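Local coordinates for protein Alpha/beta hydrolase (Paenibacillus sp. VTT E-133280, PDB 6TJ2) that probably hydrolyses esters such as methyl salicylate, as a secreted alpha/beta-hydrolase akin to tobacco salicylic acid binding protein 2, at residues Y102-D107 with P131-R136; K97-Y102 with Q124-Q129; F47-G52 with S65-L70; H116-S121 with T208-K213. All coordinates share one frame; numbering follows the deposited sequence.

The four contacts lie within one alpha/beta-hydrolase fold. Interaction 3 comes first in the chain and closes before the others begin; interactions 1, 2 and 4 then interleave, their first segments all preceding their second ones. Interactions 1 and 2 are neighbours, centres about 8 Å apart, sharing Tyr-102 and helix 92-105. Interaction 4 uses the start of helix 119-129, whose later turns serve interaction 2, about 13 Å away between centres. Interactions 3 and 4 lie on opposite sides of the chain's centre, about 20 Å between centres, yet their strands 46-50 and 111-117 are adjacent in the parallel sheet. Helix 119-129 thus links the helix packing of interaction 2 to the probable nucleophile elbow at its start.

Interaction 1 of 4, residues Y102-D107 with P131-R136; sequences YIKQKD and PDRIKR
Ile-103 and Arg-133 make the tight half of this contact. The CG2 methyl of Ile-103 presses on CD of Arg-133 at 3.5 Å, and the two side chains run alongside each other, pointing opposite ways. Arg-133 stays extended from CG to NE, which carries its guanidinium beyond the isoleucine to the end of helix 92-105. That helix stops in a Schellman motif: Asp-107 takes a positive phi (47°), and two bonds run back into the last turn. Arg-133 itself lies in the short 3-10 turn that leads into strand 134-139 of the central parallel sheet. The outer half is polar and looser. NH1 of Arg-133 forms a salt bridge with OD1 of Asp-107 at 2.9 Å, a nearly straight bond (165°) that leaves the edge of the guanidinium almost in its plane and meets OD1 on its anti side, tilted out of the carboxylate plane. The two flat groups stand 78° apart. NH1 also bonds to Leu-108 O. Replacing Arg-133 by an alanine is likely to cost the Asp-107 carboxylate its close cationic mate and open a gap beside the Ile-103 methyl. Out here a water donates to Lys-104 O at 2.7 Å and to Asp-107 OD1 at 3.1 Å, while accepting weakly from Arg-133 NH2.

Interaction 2 of 4, residues K97-Y102 with Q124-Q129; sequences KSVVDY and QTVSQQ
Val-126 pushes its two methyls against Val-99 and Val-100 of the facing helix. CG2 of Val-126 does the closer work, lying 3.8 Å from CG1 of Val-99 and equally near that residue's CB, with the two side chains at about a right angle. CG1 of Val-126 rests more loosely near CG2 of Val-100, at 4.2 Å. Thr-96 and Ile-103 touch Val-126 as well, so it sits among four residues of helix 92-105. One turn after Val-126, Gln-129 lays its side chain across Val-100: OE1 of Gln-129 is 3.8 Å from CG2 of Val-100, and CB of Gln-129 is 4.0 Å from the same methyl. Here the amide oxygen packs against methyls at the outer margin, while the valines are buried. With chi1 168°, CG1 of Val-126 lies opposite the backbone N and CG2 beside it, one methyl for each facing valine. The axes of the two short segments approach to 9.4 Å and cross at -49°, consistent with ridges-into-grooves packing. Away from the interface, Lys-97 NZ and Asp-101 OD2 form a salt bridge of 2.8 Å along the outer face of their helix. A hydrogen bond between Thr-125 OG1 and Thr-96 OG1 adds a polar tie between the helices. Val-99 reaches on to Ile-50 at the end of strand 46-50, while Ser-127, facing away from helix 92-105, packs on Ile-134 and Ile-137 of strand 134-139 and on Phe-219 of helix 217-221.

Interaction 3 of 4, residues F47-G52 with S65-L70; sequences FVLIHG and SELRKL
Phe-47 opens the strand segment and meets Leu-67 of helix 61-69 with its ring. With CG opposite the carbonyl carbon (chi1 -72°), the phenyl group reaches out from the sheet and Leu-67 comes in across it at about a right angle. CD1 of Leu-67 hangs over one face, 4.2 Å above the ring plane and offset toward the rim, while CD2 of Leu-67 touches the ring atom CE2 of Phe-47 at 3.9 Å. Val-48 turns to the other side of the sheet, where it packs on Phe-111 and Leu-113. Leu-49 comes back to the helix side, its CD1 lying 4.5 Å from CD1 of Leu-67, a looser touch. Leu-67 therefore bridges two alternate residues of the strand, and it packs as well on Ala-276 and Val-280 of helix 272-283. Beyond the strand, ND1 of His-51 donates to Gly-52 O at 2.7 Å, in the ring plane and onto a lone pair of the carbonyl. NE2 of His-51 bonds to Glu-78, and its ring stacks with Tyr-79. The packing belongs to the beta-alpha-beta unit of strand 46-50, helix 61-69 and strand 73-75, and the His-Gly pair after the first strand is consistent with the oxyanion-hole loop of alpha/beta-hydrolases.

Interaction 4 of 4, residues H116-S121 with T208-K213; sequences HSFGGS and TPLFEK
With its first torsion at 164°, Phe-118 points its ring away from the backbone N and out to helix 208-211, where Leu-210, at chi1 -80°, sets CG opposite its own carbonyl carbon and brings CD1 round to meet it. Phe-118 follows Ser-117 in what is probably the nucleophile elbow of an alpha/beta-hydrolase, the sharp turn from strand 111-117 into helix 119-129. Ser-117 there has the positive phi usual for such a nucleophile and lies against His-264, consistent with a Ser-His-Asp triad. The turn from His-116 to Gly-119 is type II', and a side chain on Gly-119 would run into His-116 O. Across the contact the ring end of Phe-118 carries the packing. Its CZ sits 3.7 Å from CB of Pro-209, and CE1 lies equally near Pro-209 O, so both ring and backbone of the proline are met. CD1 of Leu-210 comes to 4.1 Å from CD1 of Phe-118, with its side chain at about a right angle to the phenylalanine. His-92, Ile-95 and Tyr-79 press on the same ring, so it is buried among largely apolar neighbours. Without the ring of Phe-118, with an alanine here, Pro-209 and Leu-210 would probably face a gap and the elbow would lose hold on helix 208-211. That helix lies between strands 134-139 and 226-231, where relatives carry their cap. Behind the ring, Phe-118 O accepts two bonds from Ser-121: one from its N at 2.9 Å, the other from its OG at 2.8 Å, in the carbonyl plane.

Interaction 1 of 4, residues Y102-D107 with P131-R136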
loop_
_atom_site.group_PDB
_atom_site.type_symbol
_atom_site.label_atom_id
_atom_site.label_comp_id
_atom_site.label_asym_id
_atom_site.label_seq_id
_atom_site.Cartn_x
_atom_site.Cartn_y
_atom_site.Cartn_z
ATOM N N TYR A 102 36.421 -8.608 1.169
ATOM C CA TYR A 102 35.998 -9.145 2.494
ATOM C C TYR A 102 35.439 -10.546 2.292
ATOM O O TYR A 102 35.799 -11.505 3.048
ATOM C CB TYR A 102 34.968 -8.175 3.093
ATOM C CG TYR A 102 34.314 -8.638 4.353
ATOM C CD1 TYR A 102 34.755 -8.188 5.588
ATOM C CD2 TYR A 102 33.179 -9.436 4.300
ATOM C CE1 TYR A 102 34.135 -8.602 6.754
ATOM C CE2 TYR A 102 32.557 -9.853 5.452
ATOM C CZ TYR A 102 33.015 -9.410 6.686
ATOM O OH TYR A 102 32.373 -9.769 7.862
ATOM N N ILE A 103 34.584 -10.738 1.303
ATOM C CA ILE A 103 33.947 -12.044 0.987
ATOM C C ILE A 103 35.039 -13.051 0.618
ATOM O O ILE A 103 35.019 -14.183 1.150
ATOM C CB ILE A 103 32.915 -11.881 -0.141
ATOM C CG1 ILE A 103 31.687 -11.139 0.378
ATOM C CG2 ILE A 103 32.525 -13.207 -0.769
ATOM C CD1 ILE A 103 30.825 -10.508 -0.676
ATOM N N LYS A 104 36.033 -12.668 -0.165
ATOM C CA LYS A 104 37.060 -13.635 -0.635
ATOM C C LYS A 104 37.964 -13.970 0.537
ATOM O O LYS A 104 38.338 -15.143 0.702
ATOM C CB LYS A 104 37.858 -13.049 -1.790
ATOM C CG LYS A 104 37.049 -13.001 -3.053
ATOM C CD LYS A 104 37.832 -12.316 -4.122
ATOM C CE LYS A 104 37.167 -12.457 -5.458
ATOM N NZ LYS A 104 38.021 -11.758 -6.447
ATOM N N GLN A 105 38.289 -13.015 1.364
ATOM C CA GLN A 105 39.284 -13.243 2.451
ATOM C C GLN A 105 38.684 -14.188 3.483
ATOM O O GLN A 105 39.430 -15.025 4.009
ATOM C CB GLN A 105 39.705 -11.931 3.107
ATOM C CG GLN A 105 40.707 -11.152 2.249
ATOM C CD GLN A 105 40.850 -9.680 2.585
ATOM O OE1 GLN A 105 40.362 -9.199 3.610
ATOM N NE2 GLN A 105 41.506 -8.934 1.707
ATOM N N LYS A 106 37.389 -14.091 3.745
ATOM C CA LYS A 106 36.708 -15.026 4.675
ATOM C C LYS A 106 36.217 -16.250 3.926
ATOM O O LYS A 106 35.607 -17.137 4.588
ATOM C CB LYS A 106 35.616 -14.290 5.419
ATOM C CG LYS A 106 36.098 -13.227 6.388
ATOM C CD LYS A 106 34.963 -12.664 7.178
ATOM C CE LYS A 106 35.310 -11.595 8.182
ATOM N NZ LYS A 106 36.125 -12.142 9.285
ATOM N N ASP A 107 36.426 -16.375 2.618
ATOM C CA ASP A 107 35.954 -17.457 1.743
ATOM C C ASP A 107 34.462 -17.727 1.998
ATOM O O ASP A 107 34.011 -18.886 2.038
ATOM C CB ASP A 107 36.840 -18.726 1.839
ATOM C CG ASP A 107 36.556 -19.696 0.709
ATOM O OD1 ASP A 107 36.227 -19.277 -0.391
ATOM O OD2 ASP A 107 36.523 -20.925 0.941
ATOM N N PRO A 131 29.294 -14.282 -8.374
ATOM C CA PRO A 131 27.958 -14.843 -8.488
ATOM C C PRO A 131 27.790 -16.266 -7.955
ATOM O O PRO A 131 26.755 -16.649 -7.445
ATOM C CB PRO A 131 27.709 -14.860 -9.999
ATOM C CG PRO A 131 29.081 -14.776 -10.632
ATOM C CD PRO A 131 29.846 -13.869 -9.679
ATOM N N ASP A 132 28.852 -17.040 -8.067
ATOM C CA ASP A 132 28.802 -18.464 -7.686
ATOM C C ASP A 132 28.809 -18.565 -6.170
ATOM O O ASP A 132 28.591 -19.683 -5.676
ATOM C CB ASP A 132 29.936 -19.275 -8.334
ATOM C CG ASP A 132 29.785 -19.440 -9.856
ATOM O OD1 ASP A 132 28.651 -19.202 -10.394
ATOM O OD2 ASP A 132 30.810 -19.780 -10.527
ATOM N N ARG A 133 29.042 -17.480 -5.413
ATOM C CA ARG A 133 29.087 -17.517 -3.924
ATOM C C ARG A 133 27.707 -17.217 -3.301
ATOM O O ARG A 133 27.569 -17.374 -2.100
ATOM C CB ARG A 133 30.118 -16.543 -3.368
ATOM C CG ARG A 133 31.547 -16.916 -3.691
ATOM C CD ARG A 133 32.472 -15.928 -3.040
ATOM N NE ARG A 133 33.850 -16.258 -3.400
ATOM C CZ ARG A 133 34.665 -16.982 -2.669
ATOM N NH1 ARG A 133 34.308 -17.457 -1.496
ATOM N NH2 ARG A 133 35.867 -17.250 -3.162
ATOM N N ILE A 134 26.742 -16.770 -4.090
ATOM C CA ILE A 134 25.515 -16.147 -3.547
ATOM C C ILE A 134 24.320 -17.086 -3.709
ATOM O O ILE A 134 24.045 -17.525 -4.851
ATOM C CB ILE A 134 25.302 -14.791 -4.230
ATOM C CG1 ILE A 134 26.466 -13.831 -3.964
ATOM C CG2 ILE A 134 23.974 -14.199 -3.775
ATOM C CD1 ILE A 134 26.454 -12.646 -4.888
ATOM N N LYS A 135 23.648 -17.361 -2.610
ATOM C CA LYS A 135 22.411 -18.167 -2.598
ATOM C C LYS A 135 21.203 -17.347 -3.088
ATOM O O LYS A 135 20.349 -17.873 -3.810
ATOM C CB LYS A 135 22.196 -18.732 -1.191
ATOM C CG LYS A 135 20.926 -19.553 -0.968
ATOM C CD LYS A 135 20.584 -19.697 0.505
ATOM C CE LYS A 135 20.810 -21.042 1.126
ATOM N NZ LYS A 135 20.234 -22.127 0.288
ATOM N N ARG A 136 21.084 -16.104 -2.623
ATOM C CA ARG A 136 19.906 -15.240 -2.864
ATOM C C ARG A 136 20.341 -13.810 -2.579
ATOM O O ARG A 136 21.183 -13.591 -1.684
ATOM C CB ARG A 136 18.732 -15.691 -1.985
ATOM C CG ARG A 136 17.460 -14.863 -2.120
ATOM C CD ARG A 136 16.251 -15.484 -1.434
ATOM N NE ARG A 136 15.712 -16.603 -2.147
ATOM C CZ ARG A 136 14.717 -16.527 -3.075
ATOM N NH1 ARG A 136 14.054 -15.414 -3.462
ATOM N NH2 ARG A 136 14.364 -17.664 -3.656
HETATM O O HOH W 1 38.305 -17.057 -1.212
#

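Interaction 2 of 4, residues K97-Y102 with Q124-Q129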
loop_
_atom_site.group_PDB
_atom_site.type_symbol
_atom_site.label_atom_id
_atom_site.label_comp_id
_atom_site.label_asym_id
_atom_site.label_seq_id
_atom_site.Cartn_x
_atom_site.Cartn_y
_atom_site.Cartn_z
ATOM N N LYS A 97 34.958 -3.252 -4.487
ATOM C CA LYS A 97 36.150 -4.072 -4.299
ATOM C C LYS A 97 36.341 -4.331 -2.824
ATOM O O LYS A 97 36.701 -5.480 -2.464
ATOM C CB LYS A 97 37.391 -3.398 -4.887
ATOM C CG LYS A 97 38.675 -4.168 -4.595
ATOM C CD LYS A 97 39.843 -3.726 -5.437
ATOM C CE LYS A 97 40.919 -4.794 -5.545
ATOM N NZ LYS A 97 41.510 -5.075 -4.246
ATOM N N SER A 98 36.084 -3.380 -1.960
ATOM C CA SER A 98 36.262 -3.649 -0.502
ATOM C C SER A 98 35.329 -4.767 -0.012
ATOM O O SER A 98 35.701 -5.588 0.833
ATOM C CB SER A 98 36.148 -2.390 0.318
ATOM O OG SER A 98 34.820 -1.853 0.373
ATOM N N VAL A 99 34.115 -4.836 -0.527
ATOM C CA VAL A 99 33.166 -5.895 -0.111
ATOM C C VAL A 99 33.537 -7.210 -0.759
ATOM O O VAL A 99 33.527 -8.262 -0.090
ATOM C CB VAL A 99 31.743 -5.487 -0.440
ATOM C CG1 VAL A 99 30.778 -6.628 -0.081
ATOM C CG2 VAL A 99 31.378 -4.200 0.276
ATOM N N VAL A 100 33.917 -7.208 -2.021
ATOM C CA VAL A 100 34.361 -8.462 -2.695
ATOM C C VAL A 100 35.586 -9.001 -1.957
ATOM O O VAL A 100 35.660 -10.239 -1.721
ATOM C CB VAL A 100 34.664 -8.209 -4.179
ATOM C CG1 VAL A 100 35.384 -9.392 -4.801
ATOM C CG2 VAL A 100 33.381 -7.866 -4.933
ATOM N N ASP A 101 36.526 -8.144 -1.598
ATOM C CA ASP A 101 37.751 -8.617 -0.896
ATOM C C ASP A 101 37.374 -9.194 0.461
ATOM O O ASP A 101 37.991 -10.173 0.888
ATOM C CB ASP A 101 38.767 -7.499 -0.775
ATOM C CG ASP A 101 39.475 -7.097 -2.067
ATOM O OD1 ASP A 101 39.431 -7.877 -3.026
ATOM O OD2 ASP A 101 40.069 -5.989 -2.013
ATOM N N TYR A 102 36.421 -8.608 1.169
ATOM C CA TYR A 102 35.998 -9.145 2.494
ATOM C C TYR A 102 35.439 -10.546 2.292
ATOM O O TYR A 102 35.799 -11.505 3.048
ATOM C CB TYR A 102 34.968 -8.175 3.093
ATOM C CG TYR A 102 34.314 -8.638 4.353
ATOM C CD1 TYR A 102 34.755 -8.188 5.588
ATOM C CD2 TYR A 102 33.179 -9.436 4.300
ATOM C CE1 TYR A 102 34.135 -8.602 6.754
ATOM C CE2 TYR A 102 32.557 -9.853 5.452
ATOM C CZ TYR A 102 33.015 -9.410 6.686
ATOM O OH TYR A 102 32.373 -9.769 7.862
ATOM N N GLN A 124 24.302 -5.252 -6.120
ATOM C CA GLN A 124 24.320 -5.507 -7.580
ATOM C C GLN A 124 25.754 -5.671 -8.070
ATOM O O GLN A 124 26.051 -6.645 -8.795
ATOM C CB GLN A 124 23.614 -4.381 -8.317
ATOM C CG GLN A 124 22.099 -4.333 -8.121
ATOM C CD GLN A 124 21.551 -3.075 -8.747
ATOM O OE1 GLN A 124 22.045 -1.963 -8.453
ATOM N NE2 GLN A 124 20.570 -3.209 -9.644
ATOM N N THR A 125 26.620 -4.725 -7.776
ATOM C CA THR A 125 27.967 -4.730 -8.341
ATOM C C THR A 125 28.810 -5.826 -7.712
ATOM O O THR A 125 29.607 -6.480 -8.440
ATOM C CB THR A 125 28.607 -3.361 -8.233
ATOM O OG1 THR A 125 28.636 -2.954 -6.870
ATOM C CG2 THR A 125 27.926 -2.328 -9.097
ATOM N N VAL A 126 28.570 -6.163 -6.458
ATOM C CA VAL A 126 29.261 -7.294 -5.823
ATOM C C VAL A 126 28.858 -8.619 -6.462
ATOM O O VAL A 126 29.723 -9.461 -6.778
ATOM C CB VAL A 126 29.051 -7.296 -4.309
ATOM C CG1 VAL A 126 29.494 -8.593 -3.638
ATOM C CG2 VAL A 126 29.766 -6.095 -3.676
ATOM N N SER A 127 27.559 -8.806 -6.697
ATOM C CA SER A 127 27.055 -10.064 -7.263
ATOM C C SER A 127 27.638 -10.292 -8.638
ATOM O O SER A 127 27.771 -11.482 -8.997
ATOM C CB SER A 127 25.572 -10.106 -7.244
ATOM O OG SER A 127 25.070 -9.249 -8.230
ATOM N N GLN A 128 28.027 -9.242 -9.376
ATOM C CA GLN A 128 28.657 -9.405 -10.729
ATOM C C GLN A 128 29.989 -10.114 -10.645
ATOM O O GLN A 128 30.431 -10.719 -11.665
ATOM C CB GLN A 128 28.846 -8.027 -11.377
ATOM C CG GLN A 128 27.505 -7.441 -11.678
ATOM C CD GLN A 128 27.539 -6.181 -12.493
ATOM O OE1 GLN A 128 28.409 -5.307 -12.333
ATOM N NE2 GLN A 128 26.500 -6.000 -13.210
ATOM N N GLN A 129 30.700 -9.968 -9.545
ATOM C CA GLN A 129 32.078 -10.458 -9.385
ATOM C C GLN A 129 32.126 -11.788 -8.666
ATOM O O GLN A 129 33.097 -12.524 -8.915
ATOM C CB GLN A 129 32.873 -9.402 -8.620
ATOM C CG GLN A 129 33.052 -8.148 -9.449
ATOM C CD GLN A 129 34.077 -7.240 -8.844
ATOM O OE1 GLN A 129 35.117 -7.679 -8.316
ATOM N NE2 GLN A 129 33.775 -5.954 -8.958
#

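Interaction 3 of 4, residues F47-G52 with S65-L70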
loop_
_atom_site.group_PDB
_atom_site.type_symbol
_atom_site.label_atom_id
_atom_site.label_comp_id
_atom_site.label_asym_id
_atom_site.label_seq_id
_atom_site.Cartn_x
_atom_site.Cartn_y
_atom_site.Cartn_z
ATOM N N PHE A 47 23.977 -14.638 6.377
ATOM C CA PHE A 47 23.692 -13.290 5.813
ATOM C C PHE A 47 24.990 -12.511 5.732
ATOM O O PHE A 47 25.801 -12.479 6.694
ATOM C CB PHE A 47 22.737 -12.544 6.736
ATOM C CG PHE A 47 21.340 -13.072 6.706
ATOM C CD1 PHE A 47 20.367 -12.499 5.867
ATOM C CD2 PHE A 47 20.960 -14.042 7.613
ATOM C CE1 PHE A 47 19.069 -12.995 5.886
ATOM C CE2 PHE A 47 19.652 -14.497 7.647
ATOM C CZ PHE A 47 18.717 -13.955 6.791
ATOM N N VAL A 48 25.151 -11.775 4.650
ATOM C CA VAL A 48 26.131 -10.676 4.497
ATOM C C VAL A 48 25.312 -9.403 4.318
ATOM O O VAL A 48 24.628 -9.275 3.280
ATOM C CB VAL A 48 27.093 -10.921 3.329
ATOM C CG1 VAL A 48 28.037 -9.752 3.150
ATOM C CG2 VAL A 48 27.923 -12.196 3.526
ATOM N N LEU A 49 25.334 -8.522 5.309
ATOM C CA LEU A 49 24.468 -7.329 5.371
ATOM C C LEU A 49 25.279 -6.117 4.944
ATOM O O LEU A 49 26.315 -5.875 5.565
ATOM C CB LEU A 49 23.876 -7.106 6.748
ATOM C CG LEU A 49 23.182 -8.318 7.375
ATOM C CD1 LEU A 49 22.668 -7.940 8.728
ATOM C CD2 LEU A 49 22.018 -8.803 6.516
ATOM N N ILE A 50 24.800 -5.400 3.949
ATOM C CA ILE A 50 25.467 -4.208 3.347
ATOM C C ILE A 50 24.633 -2.986 3.653
ATOM O O ILE A 50 23.517 -2.847 3.126
ATOM C CB ILE A 50 25.669 -4.428 1.849
ATOM C CG1 ILE A 50 26.371 -5.751 1.518
ATOM C CG2 ILE A 50 26.370 -3.197 1.270
ATOM C CD1 ILE A 50 27.742 -5.908 2.196
ATOM N N HIS A 51 25.167 -2.110 4.495
ATOM C CA HIS A 51 24.495 -0.857 4.837
ATOM C C HIS A 51 24.475 0.083 3.625
ATOM O O HIS A 51 25.243 -0.108 2.670
ATOM C CB HIS A 51 25.097 -0.182 6.050
ATOM C CG HIS A 51 26.483 0.379 5.861
ATOM N ND1 HIS A 51 26.709 1.557 5.178
ATOM C CD2 HIS A 51 27.696 -0.095 6.211
ATOM C CE1 HIS A 51 28.014 1.816 5.175
ATOM N NE2 HIS A 51 28.644 0.822 5.789
ATOM N N GLY A 52 23.694 1.128 3.761
ATOM C CA GLY A 52 23.602 2.171 2.758
ATOM C C GLY A 52 24.259 3.456 3.191
ATOM O O GLY A 52 25.198 3.456 4.017
ATOM N N SER A 65 22.216 -9.019 15.873
ATOM C CA SER A 65 22.205 -9.740 17.169
ATOM C C SER A 65 20.961 -10.623 17.219
ATOM O O SER A 65 21.042 -11.818 17.615
ATOM C CB SER A 65 22.173 -8.797 18.304
ATOM O OG SER A 65 22.001 -9.485 19.516
ATOM N N GLU A 66 19.807 -10.138 16.785
ATOM C CA GLU A 66 18.563 -10.966 16.800
ATOM C C GLU A 66 18.654 -12.094 15.787
ATOM O O GLU A 66 18.130 -13.198 16.038
ATOM C CB GLU A 66 17.327 -10.085 16.625
ATOM C CG GLU A 66 17.078 -9.172 17.801
ATOM C CD GLU A 66 16.819 -9.857 19.126
ATOM O OE1 GLU A 66 16.140 -10.876 19.105
ATOM O OE2 GLU A 66 17.237 -9.284 20.162
ATOM N N LEU A 67 19.226 -11.874 14.614
ATOM C CA LEU A 67 19.439 -12.957 13.641
ATOM C C LEU A 67 20.331 -14.039 14.225
ATOM O O LEU A 67 20.030 -15.247 14.005
ATOM C CB LEU A 67 20.029 -12.420 12.344
ATOM C CG LEU A 67 19.051 -11.760 11.397
ATOM C CD1 LEU A 67 19.834 -10.989 10.312
ATOM C CD2 LEU A 67 18.109 -12.758 10.779
ATOM N N ARG A 68 21.372 -13.657 14.955
ATOM C CA ARG A 68 22.292 -14.659 15.528
ATOM C C ARG A 68 21.550 -15.485 16.596
ATOM O O ARG A 68 21.795 -16.681 16.697
ATOM C CB ARG A 68 23.540 -14.000 16.096
ATOM C CG ARG A 68 24.453 -13.426 15.028
ATOM C CD ARG A 68 25.743 -12.830 15.583
ATOM N NE ARG A 68 26.427 -12.048 14.563
ATOM C CZ ARG A 68 26.477 -10.745 14.474
ATOM N NH1 ARG A 68 26.014 -9.972 15.446
ATOM N NH2 ARG A 68 27.008 -10.171 13.409
ATOM N N LYS A 69 20.641 -14.867 17.338
ATOM C CA LYS A 69 19.858 -15.603 18.365
ATOM C C LYS A 69 18.982 -16.647 17.695
ATOM O O LYS A 69 18.653 -17.636 18.392
ATOM C CB LYS A 69 19.012 -14.655 19.200
ATOM C CG LYS A 69 19.780 -13.714 20.104
ATOM C CD LYS A 69 18.820 -12.759 20.788
ATOM C CE LYS A 69 19.491 -11.681 21.600
ATOM N NZ LYS A 69 18.456 -10.811 22.218
ATOM N N LEU A 70 18.544 -16.478 16.454
ATOM C CA LEU A 70 17.748 -17.452 15.693
ATOM C C LEU A 70 18.626 -18.540 15.090
ATOM O O LEU A 70 18.072 -19.418 14.408
ATOM C CB LEU A 70 16.983 -16.693 14.596
ATOM C CG LEU A 70 15.903 -15.747 15.083
ATOM C CD1 LEU A 70 15.366 -14.901 13.955
ATOM C CD2 LEU A 70 14.789 -16.516 15.773
#

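Interaction 4 of 4, residues H116-S121 with T208-K213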
loop_
_atom_site.group_PDB
_atom_site.type_symbol
_atom_site.label_atom_id
_atom_site.label_comp_id
_atom_site.label_asym_id
_atom_site.label_seq_id
_atom_site.Cartn_x
_atom_site.Cartn_y
_atom_site.Cartn_z
ATOM N N HIS A 116 20.655 -2.597 2.097
ATOM C CA HIS A 116 19.701 -1.532 2.466
ATOM C C HIS A 116 20.067 -0.270 1.731
ATOM O O HIS A 116 21.265 0.025 1.620
ATOM C CB HIS A 116 19.685 -1.368 3.964
ATOM C CG HIS A 116 18.775 -0.330 4.493
ATOM N ND1 HIS A 116 19.173 0.929 4.712
ATOM C CD2 HIS A 116 17.470 -0.396 4.870
ATOM C CE1 HIS A 116 18.189 1.621 5.266
ATOM N NE2 HIS A 116 17.160 0.823 5.386
ATOM N N SER A 117 19.078 0.464 1.226
ATOM C CA SER A 117 19.256 1.770 0.558
ATOM C C SER A 117 20.348 1.721 -0.521
ATOM O O SER A 117 20.257 0.909 -1.459
ATOM C CB SER A 117 19.335 2.878 1.579
ATOM O OG SER A 117 20.380 2.719 2.514
ATOM N N PHE A 118 21.336 2.615 -0.502
ATOM C CA PHE A 118 22.451 2.669 -1.465
ATOM C C PHE A 118 23.095 1.298 -1.527
ATOM O O PHE A 118 23.678 0.896 -2.547
ATOM C CB PHE A 118 23.454 3.713 -0.988
ATOM C CG PHE A 118 24.824 3.648 -1.622
ATOM C CD1 PHE A 118 25.054 4.105 -2.909
ATOM C CD2 PHE A 118 25.891 3.032 -0.982
ATOM C CE1 PHE A 118 26.299 3.986 -3.515
ATOM C CE2 PHE A 118 27.144 2.902 -1.589
ATOM C CZ PHE A 118 27.338 3.383 -2.856
ATOM N N GLY A 119 23.067 0.532 -0.442
ATOM C CA GLY A 119 23.553 -0.828 -0.424
ATOM C C GLY A 119 22.943 -1.743 -1.474
ATOM O O GLY A 119 23.590 -2.717 -1.858
ATOM N N GLY A 120 21.741 -1.413 -1.985
ATOM C CA GLY A 120 21.238 -2.180 -3.135
ATOM C C GLY A 120 22.132 -2.092 -4.346
ATOM O O GLY A 120 22.306 -3.089 -5.072
ATOM N N SER A 121 22.702 -0.926 -4.591
ATOM C CA SER A 121 23.626 -0.779 -5.735
ATOM C C SER A 121 24.913 -1.564 -5.513
ATOM O O SER A 121 25.472 -2.140 -6.488
ATOM C CB SER A 121 23.915 0.648 -6.079
ATOM O OG SER A 121 24.743 1.278 -5.133
ATOM N N THR A 208 30.528 10.805 -4.561
ATOM C CA THR A 208 30.766 10.277 -5.919
ATOM C C THR A 208 29.959 9.015 -6.206
ATOM O O THR A 208 29.327 8.926 -7.257
ATOM C CB THR A 208 32.246 10.122 -6.220
ATOM O OG1 THR A 208 32.841 11.420 -6.116
ATOM C CG2 THR A 208 32.490 9.409 -7.525
ATOM N N PRO A 209 29.917 8.008 -5.318
ATOM C CA PRO A 209 29.249 6.768 -5.658
ATOM C C PRO A 209 27.744 6.934 -5.876
ATOM O O PRO A 209 27.165 6.027 -6.501
ATOM C CB PRO A 209 29.551 5.847 -4.465
ATOM C CG PRO A 209 30.825 6.408 -3.896
ATOM C CD PRO A 209 30.660 7.916 -4.055
ATOM N N LEU A 210 27.153 7.954 -5.333
ATOM C CA LEU A 210 25.690 8.169 -5.503
ATOM C C LEU A 210 25.388 8.649 -6.917
ATOM O O LEU A 210 24.275 8.450 -7.393
ATOM C CB LEU A 210 25.204 9.172 -4.470
ATOM C CG LEU A 210 24.965 8.634 -3.059
ATOM C CD1 LEU A 210 26.208 7.990 -2.462
ATOM C CD2 LEU A 210 24.501 9.788 -2.164
ATOM N N PHE A 211 26.332 9.290 -7.588
ATOM C CA PHE A 211 26.093 9.936 -8.896
ATOM C C PHE A 211 26.747 9.167 -10.035
ATOM O O PHE A 211 26.464 9.491 -11.220
ATOM C CB PHE A 211 26.589 11.374 -8.874
ATOM C CG PHE A 211 25.799 12.254 -7.961
ATOM C CD1 PHE A 211 24.654 12.877 -8.440
ATOM C CD2 PHE A 211 26.148 12.442 -6.646
ATOM C CE1 PHE A 211 23.880 13.664 -7.606
ATOM C CE2 PHE A 211 25.381 13.253 -5.825
ATOM C CZ PHE A 211 24.237 13.836 -6.287
ATOM N N GLU A 212 27.552 8.147 -9.785
ATOM C CA GLU A 212 28.201 7.363 -10.868
ATOM C C GLU A 212 27.178 6.487 -11.572
ATOM O O GLU A 212 26.340 5.785 -10.942
ATOM C CB GLU A 212 29.337 6.514 -10.307
ATOM C CG GLU A 212 30.540 7.279 -9.864
ATOM C CD GLU A 212 31.596 6.362 -9.312
ATOM O OE1 GLU A 212 31.519 6.005 -8.133
ATOM O OE2 GLU A 212 32.527 6.017 -10.089
ATOM N N LYS A 213 27.234 6.483 -12.899
ATOM C CA LYS A 213 26.459 5.549 -13.738
ATOM C C LYS A 213 27.000 4.154 -13.588
ATOM O O LYS A 213 28.235 3.993 -13.638
ATOM C CB LYS A 213 26.562 5.949 -15.209
ATOM C CG LYS A 213 26.078 7.343 -15.480
ATOM C CD LYS A 213 24.774 7.762 -14.885
ATOM C CE LYS A 213 24.208 8.881 -15.741
ATOM N NZ LYS A 213 23.127 9.675 -15.061
#